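Local atomic coordinates of 2-phospho-L-lactate guanylyltransferase (PDB entry 2I5E), a protein that probably catalyses the GTP-dependent guanylylation of (2S)-2-phospholactate, a step in the biosynthesis of the hydride-carrying cofactor F420. Residues K107-V119 / N127-V139. Sequence-based numbering, arbitrary orientation.
Sequences KEISSTEKDVCIV and NALFIKNPSKYRV
Phe-130 lies with one ring face against the backbone of Ser-110, whose CA stands 3.8 Å from the ring centroid and 9° off its normal, a CH-pi contact. Thr-112 brings its methyl CG2 to the ring edge, 3.8 Å from CD2, while Ile-109 lays CG2 against Phe-130 CB. With CG anti to the backbone N (chi1 -173°), the phenylalanine reaches the type I turn from Ile-109 to Thr-112. Beyond it, the extended chain of Lys-132 passes the same threonine methyl and carries NZ to the backbone oxygens of the following loop. Its bond to Thr-112 O, 3.2 Å long, arrives from above the carbonyl plane, and a weak one goes to Glu-113 O. A leucine in place of Lys-132 would probably leave the carbonyls of Thr-112 and Glu-113 without their shared ammonium donor and that loop less firmly tied to the strand end.

Phe-130 projects from an antiparallel pair of strands, 116-119 and 128-131, and Lys-132 follows directly on the second. Cys-117 and Phe-130 form a hydrogen-bonded pair, Phe-130 N giving a nearly straight bond to Cys-117 O (2.8 Å, 176°). At one end Asn-127 and Ala-128 both face Val-119 in a classic beta bulge, with Val-119 CG2 pressed to 3.4 Å from Ala-128 CB. At the other, Lys-132 N binds Asp-115 O, which also accepts from a water held by Asn-133 N. On the sheet face opposite Phe-130, Leu-129 CD1 rests across Val-116 CG2 and Ile-118 CB, 3.7 Å from each.

The pair is a beta hairpin within the mixed sheet of this GT-A-like fold. Strand 91-94 flanks 126-131, with Leu-92 touching Ile-109 and Phe-130, and strand 160-162 flanks 116-120; helix 145-154 packs on Ile-118 and Tyr-137, and helix 76-86 on Ile-131.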
loop_
_atom_site.group_PDB
_atom_site.type_symbol
_atom_site.label_atom_id
_atom_site.label_comp_id
_atom_site.label_asym_id
_atom_site.label_seq_id
_atom_site.Cartn_x
_atom_site.Cartn_y
_atom_site.Cartn_z
ATOM N N LYS A 107 -13.127 -12.157 2.330
ATOM C CA LYS A 107 -13.744 -13.153 1.396
ATOM C C LYS A 107 -12.725 -13.537 0.365
ATOM O O LYS A 107 -12.500 -14.717 0.201
ATOM C CB LYS A 107 -15.061 -12.611 0.726
ATOM C CG LYS A 107 -16.259 -12.534 1.726
ATOM C CD LYS A 107 -17.440 -11.596 1.332
ATOM C CE LYS A 107 -18.051 -11.810 -0.086
ATOM N NZ LYS A 107 -19.659 -11.637 -0.174
ATOM N N GLU A 108 -12.060 -12.560 -0.279
ATOM C CA GLU A 108 -11.073 -12.898 -1.341
ATOM C C GLU A 108 -9.844 -13.573 -0.840
ATOM O O GLU A 108 -9.337 -14.511 -1.471
ATOM C CB GLU A 108 -10.661 -11.717 -2.249
ATOM C CG GLU A 108 -11.811 -10.877 -2.738
ATOM C CD GLU A 108 -11.407 -9.764 -3.736
ATOM O OE1 GLU A 108 -12.319 -9.158 -4.334
ATOM O OE2 GLU A 108 -10.210 -9.452 -3.889
ATOM N N ILE A 109 -9.319 -13.112 0.294
ATOM C CA ILE A 109 -8.138 -13.796 0.847
ATOM C C ILE A 109 -8.376 -15.286 1.129
ATOM O O ILE A 109 -7.571 -16.180 0.737
ATOM C CB ILE A 109 -7.602 -13.098 2.062
ATOM C CG1 ILE A 109 -7.034 -11.753 1.688
ATOM C CG2 ILE A 109 -6.392 -13.943 2.753
ATOM C CD1 ILE A 109 -7.146 -10.679 2.936
ATOM N N SER A 110 -9.462 -15.592 1.805
ATOM C CA SER A 110 -9.685 -16.970 2.172
ATOM C C SER A 110 -10.247 -17.829 1.003
ATOM O O SER A 110 -10.460 -18.980 1.201
ATOM C CB SER A 110 -10.633 -17.033 3.375
ATOM O OG SER A 110 -11.798 -16.230 3.197
ATOM N N SER A 111 -10.460 -17.255 -0.191
ATOM C CA SER A 111 -10.920 -17.961 -1.422
ATOM C C SER A 111 -9.753 -18.187 -2.336
ATOM O O SER A 111 -9.936 -18.568 -3.485
ATOM C CB SER A 111 -11.935 -17.119 -2.190
ATOM O OG SER A 111 -13.000 -16.840 -1.283
ATOM N N THR A 112 -8.536 -18.000 -1.829
ATOM C CA THR A 112 -7.402 -18.142 -2.701
ATOM C C THR A 112 -7.417 -19.519 -3.307
ATOM O O THR A 112 -7.977 -20.467 -2.735
ATOM C CB THR A 112 -6.078 -17.959 -1.999
ATOM O OG1 THR A 112 -5.025 -18.025 -2.981
ATOM C CG2 THR A 112 -5.882 -18.977 -0.884
ATOM N N GLU A 113 -6.790 -19.644 -4.464
ATOM C CA GLU A 113 -6.789 -20.904 -5.116
ATOM C C GLU A 113 -5.464 -21.550 -4.782
ATOM O O GLU A 113 -5.340 -22.759 -4.980
ATOM C CB GLU A 113 -7.097 -20.765 -6.613
ATOM C CG GLU A 113 -8.611 -20.940 -6.886
ATOM C CD GLU A 113 -9.093 -20.341 -8.228
ATOM O OE1 GLU A 113 -8.241 -19.939 -9.084
ATOM O OE2 GLU A 113 -10.339 -20.299 -8.437
ATOM N N LYS A 114 -4.536 -20.769 -4.185
ATOM C CA LYS A 114 -3.239 -21.330 -3.707
ATOM C C LYS A 114 -3.320 -21.967 -2.310
ATOM O O LYS A 114 -4.306 -21.795 -1.602
ATOM C CB LYS A 114 -2.085 -20.294 -3.696
ATOM C CG LYS A 114 -1.810 -19.605 -5.051
ATOM C CD LYS A 114 -1.420 -20.651 -6.089
ATOM C CE LYS A 114 -1.543 -20.139 -7.519
ATOM N NZ LYS A 114 -0.179 -20.027 -8.098
ATOM N N ASP A 115 -2.238 -22.635 -1.922
ATOM C CA ASP A 115 -2.073 -23.213 -0.615
ATOM C C ASP A 115 -1.991 -22.202 0.513
ATOM O O ASP A 115 -2.476 -22.485 1.643
ATOM C CB ASP A 115 -0.813 -24.022 -0.611
ATOM C CG ASP A 115 -0.923 -25.253 -1.471
ATOM O OD1 ASP A 115 -2.051 -25.721 -1.762
ATOM O OD2 ASP A 115 0.138 -25.718 -1.894
ATOM N N VAL A 116 -1.308 -21.070 0.260
ATOM C CA VAL A 116 -1.293 -19.944 1.242
ATOM C C VAL A 116 -1.615 -18.629 0.612
ATOM O O VAL A 116 -1.376 -18.431 -0.588
ATOM C CB VAL A 116 -0.139 -20.001 2.313
ATOM C CG1 VAL A 116 0.786 -21.254 2.193
ATOM C CG2 VAL A 116 0.585 -18.626 2.612
ATOM N N CYS A 117 -2.359 -17.773 1.316
ATOM C CA CYS A 117 -2.455 -16.408 0.788
ATOM C C CYS A 117 -1.839 -15.475 1.780
ATOM O O CYS A 117 -2.068 -15.551 3.007
ATOM C CB CYS A 117 -3.864 -16.007 0.477
ATOM S SG CYS A 117 -4.042 -14.396 -0.253
ATOM N N ILE A 118 -1.001 -14.599 1.233
ATOM C CA ILE A 118 -0.362 -13.638 2.044
ATOM C C ILE A 118 -0.496 -12.168 1.619
ATOM O O ILE A 118 -0.311 -11.814 0.414
ATOM C CB ILE A 118 1.000 -14.101 2.371
ATOM C CG1 ILE A 118 1.868 -12.957 2.869
ATOM C CG2 ILE A 118 1.608 -14.899 1.237
ATOM C CD1 ILE A 118 3.118 -13.459 3.318
ATOM N N VAL A 119 -0.904 -11.369 2.606
ATOM C CA VAL A 119 -1.021 -9.917 2.575
ATOM C C VAL A 119 0.162 -9.170 3.253
ATOM O O VAL A 119 0.358 -9.279 4.496
ATOM C CB VAL A 119 -2.319 -9.490 3.323
ATOM C CG1 VAL A 119 -2.689 -8.037 3.015
ATOM C CG2 VAL A 119 -3.429 -10.458 2.905
ATOM N N ASN A 127 0.454 -8.914 7.176
ATOM C CA ASN A 127 -0.754 -8.366 7.800
ATOM C C ASN A 127 -1.868 -9.411 7.936
ATOM O O ASN A 127 -2.682 -9.317 8.842
ATOM C CB ASN A 127 -1.269 -7.125 7.001
ATOM C CG ASN A 127 -0.529 -5.827 7.419
ATOM O OD1 ASN A 127 0.229 -5.816 8.395
ATOM N ND2 ASN A 127 -0.759 -4.767 6.705
ATOM N N ALA A 128 -1.870 -10.430 7.055
ATOM C CA ALA A 128 -2.897 -11.453 7.063
ATOM C C ALA A 128 -2.226 -12.644 6.389
ATOM O O ALA A 128 -1.427 -12.488 5.484
ATOM C CB ALA A 128 -4.162 -10.948 6.203
ATOM N N LEU A 129 -2.529 -13.837 6.904
ATOM C CA LEU A 129 -1.970 -15.061 6.401
ATOM C C LEU A 129 -3.109 -16.102 6.415
ATOM O O LEU A 129 -3.698 -16.355 7.480
ATOM C CB LEU A 129 -0.840 -15.497 7.329
ATOM C CG LEU A 129 0.237 -16.496 6.874
ATOM C CD1 LEU A 129 0.785 -16.184 5.429
ATOM C CD2 LEU A 129 1.319 -16.430 7.933
ATOM N N PHE A 130 -3.420 -16.649 5.241
ATOM C CA PHE A 130 -4.343 -17.754 5.054
ATOM C C PHE A 130 -3.559 -19.016 4.647
ATOM O O PHE A 130 -2.921 -19.062 3.604
ATOM C CB PHE A 130 -5.522 -17.418 4.071
ATOM C CG PHE A 130 -6.586 -18.517 3.992
ATOM C CD1 PHE A 130 -7.415 -18.814 5.078
ATOM C CD2 PHE A 130 -6.680 -19.335 2.844
ATOM C CE1 PHE A 130 -8.354 -19.873 5.030
ATOM C CE2 PHE A 130 -7.605 -20.381 2.753
ATOM C CZ PHE A 130 -8.444 -20.642 3.832
ATOM N N ILE A 131 -3.605 -20.008 5.534
ATOM C CA ILE A 131 -2.907 -21.228 5.427
ATOM C C ILE A 131 -3.922 -22.395 5.321
ATOM O O ILE A 131 -4.563 -22.699 6.293
ATOM C CB ILE A 131 -2.044 -21.390 6.712
ATOM C CG1 ILE A 131 -1.104 -20.131 6.901
ATOM C CG2 ILE A 131 -1.334 -22.744 6.716
ATOM C CD1 ILE A 131 -1.073 -19.615 8.387
ATOM N N LYS A 132 -4.048 -23.034 4.155
ATOM C CA LYS A 132 -4.973 -24.166 3.952
ATOM C C LYS A 132 -4.484 -25.405 4.684
ATOM O O LYS A 132 -5.283 -26.164 5.161
ATOM C CB LYS A 132 -5.059 -24.518 2.473
ATOM C CG LYS A 132 -5.897 -23.576 1.682
ATOM C CD LYS A 132 -6.073 -23.993 0.238
ATOM C CE LYS A 132 -6.628 -22.786 -0.510
ATOM N NZ LYS A 132 -6.589 -23.200 -1.916
ATOM N N ASN A 133 -3.184 -25.625 4.789
ATOM C CA ASN A 133 -2.677 -26.824 5.451
ATOM C C ASN A 133 -1.833 -26.570 6.639
ATOM O O ASN A 133 -0.627 -26.700 6.551
ATOM C CB ASN A 133 -1.912 -27.677 4.443
ATOM C CG ASN A 133 -2.625 -27.741 3.059
ATOM O OD1 ASN A 133 -3.799 -28.234 2.913
ATOM N ND2 ASN A 133 -1.942 -27.202 2.034
ATOM N N PRO A 134 -2.412 -26.300 7.784
ATOM C CA PRO A 134 -1.632 -25.845 8.928
ATOM C C PRO A 134 -0.535 -26.793 9.371
ATOM O O PRO A 134 0.396 -26.422 10.033
ATOM C CB PRO A 134 -2.677 -25.686 10.016
ATOM C CG PRO A 134 -4.003 -26.085 9.387
ATOM C CD PRO A 134 -3.838 -26.036 7.949
ATOM N N SER A 135 -0.659 -28.036 8.965
ATOM C CA SER A 135 0.179 -29.137 9.478
ATOM C C SER A 135 1.520 -29.012 8.817
ATOM O O SER A 135 2.498 -29.480 9.369
ATOM C CB SER A 135 -0.462 -30.541 9.177
ATOM O OG SER A 135 -0.971 -30.663 7.834
ATOM N N LYS A 136 1.534 -28.317 7.662
ATOM C CA LYS A 136 2.698 -28.138 6.776
ATOM C C LYS A 136 3.284 -26.711 6.800
ATOM O O LYS A 136 4.186 -26.417 6.028
ATOM C CB LYS A 136 2.301 -28.472 5.323
ATOM C CG LYS A 136 2.551 -29.922 4.894
ATOM C CD LYS A 136 2.621 -29.973 3.402
ATOM C CE LYS A 136 3.720 -30.902 2.910
ATOM N NZ LYS A 136 3.947 -30.596 1.445
ATOM N N TYR A 137 2.778 -25.848 7.678
ATOM C CA TYR A 137 3.175 -24.442 7.747
ATOM C C TYR A 137 3.649 -24.028 9.100
ATOM O O TYR A 137 3.116 -24.492 10.101
ATOM C CB TYR A 137 2.030 -23.538 7.302
ATOM C CG TYR A 137 2.603 -22.210 6.768
ATOM C CD1 TYR A 137 3.207 -22.138 5.492
ATOM C CD2 TYR A 137 2.579 -21.047 7.567
ATOM C CE1 TYR A 137 3.746 -20.906 5.016
ATOM C CE2 TYR A 137 3.102 -19.822 7.095
ATOM C CZ TYR A 137 3.692 -19.768 5.852
ATOM O OH TYR A 137 4.193 -18.562 5.443
ATOM N N ARG A 138 4.661 -23.153 9.153
ATOM C CA ARG A 138 5.179 -22.595 10.398
ATOM C C ARG A 138 5.230 -21.042 10.240
ATOM O O ARG A 138 5.564 -20.569 9.202
ATOM C CB ARG A 138 6.570 -23.260 10.667
ATOM C CG ARG A 138 7.523 -22.497 11.618
ATOM C CD ARG A 138 8.980 -23.155 11.689
ATOM N NE ARG A 138 9.813 -22.842 10.504
ATOM C CZ ARG A 138 10.417 -21.663 10.292
ATOM N NH1 ARG A 138 10.274 -20.697 11.187
ATOM N NH2 ARG A 138 11.175 -21.443 9.204
ATOM N N VAL A 139 4.815 -20.242 11.209
ATOM C CA VAL A 139 4.886 -18.804 11.065
ATOM C C VAL A 139 6.121 -18.221 11.758
ATOM O O VAL A 139 6.575 -18.768 12.792
ATOM C CB VAL A 139 3.657 -18.014 11.729
ATOM C CG1 VAL A 139 2.276 -18.422 11.120
ATOM C CG2 VAL A 139 3.671 -18.185 13.228
HETATM O O HOH W 1 -1.095 -24.428 3.511
#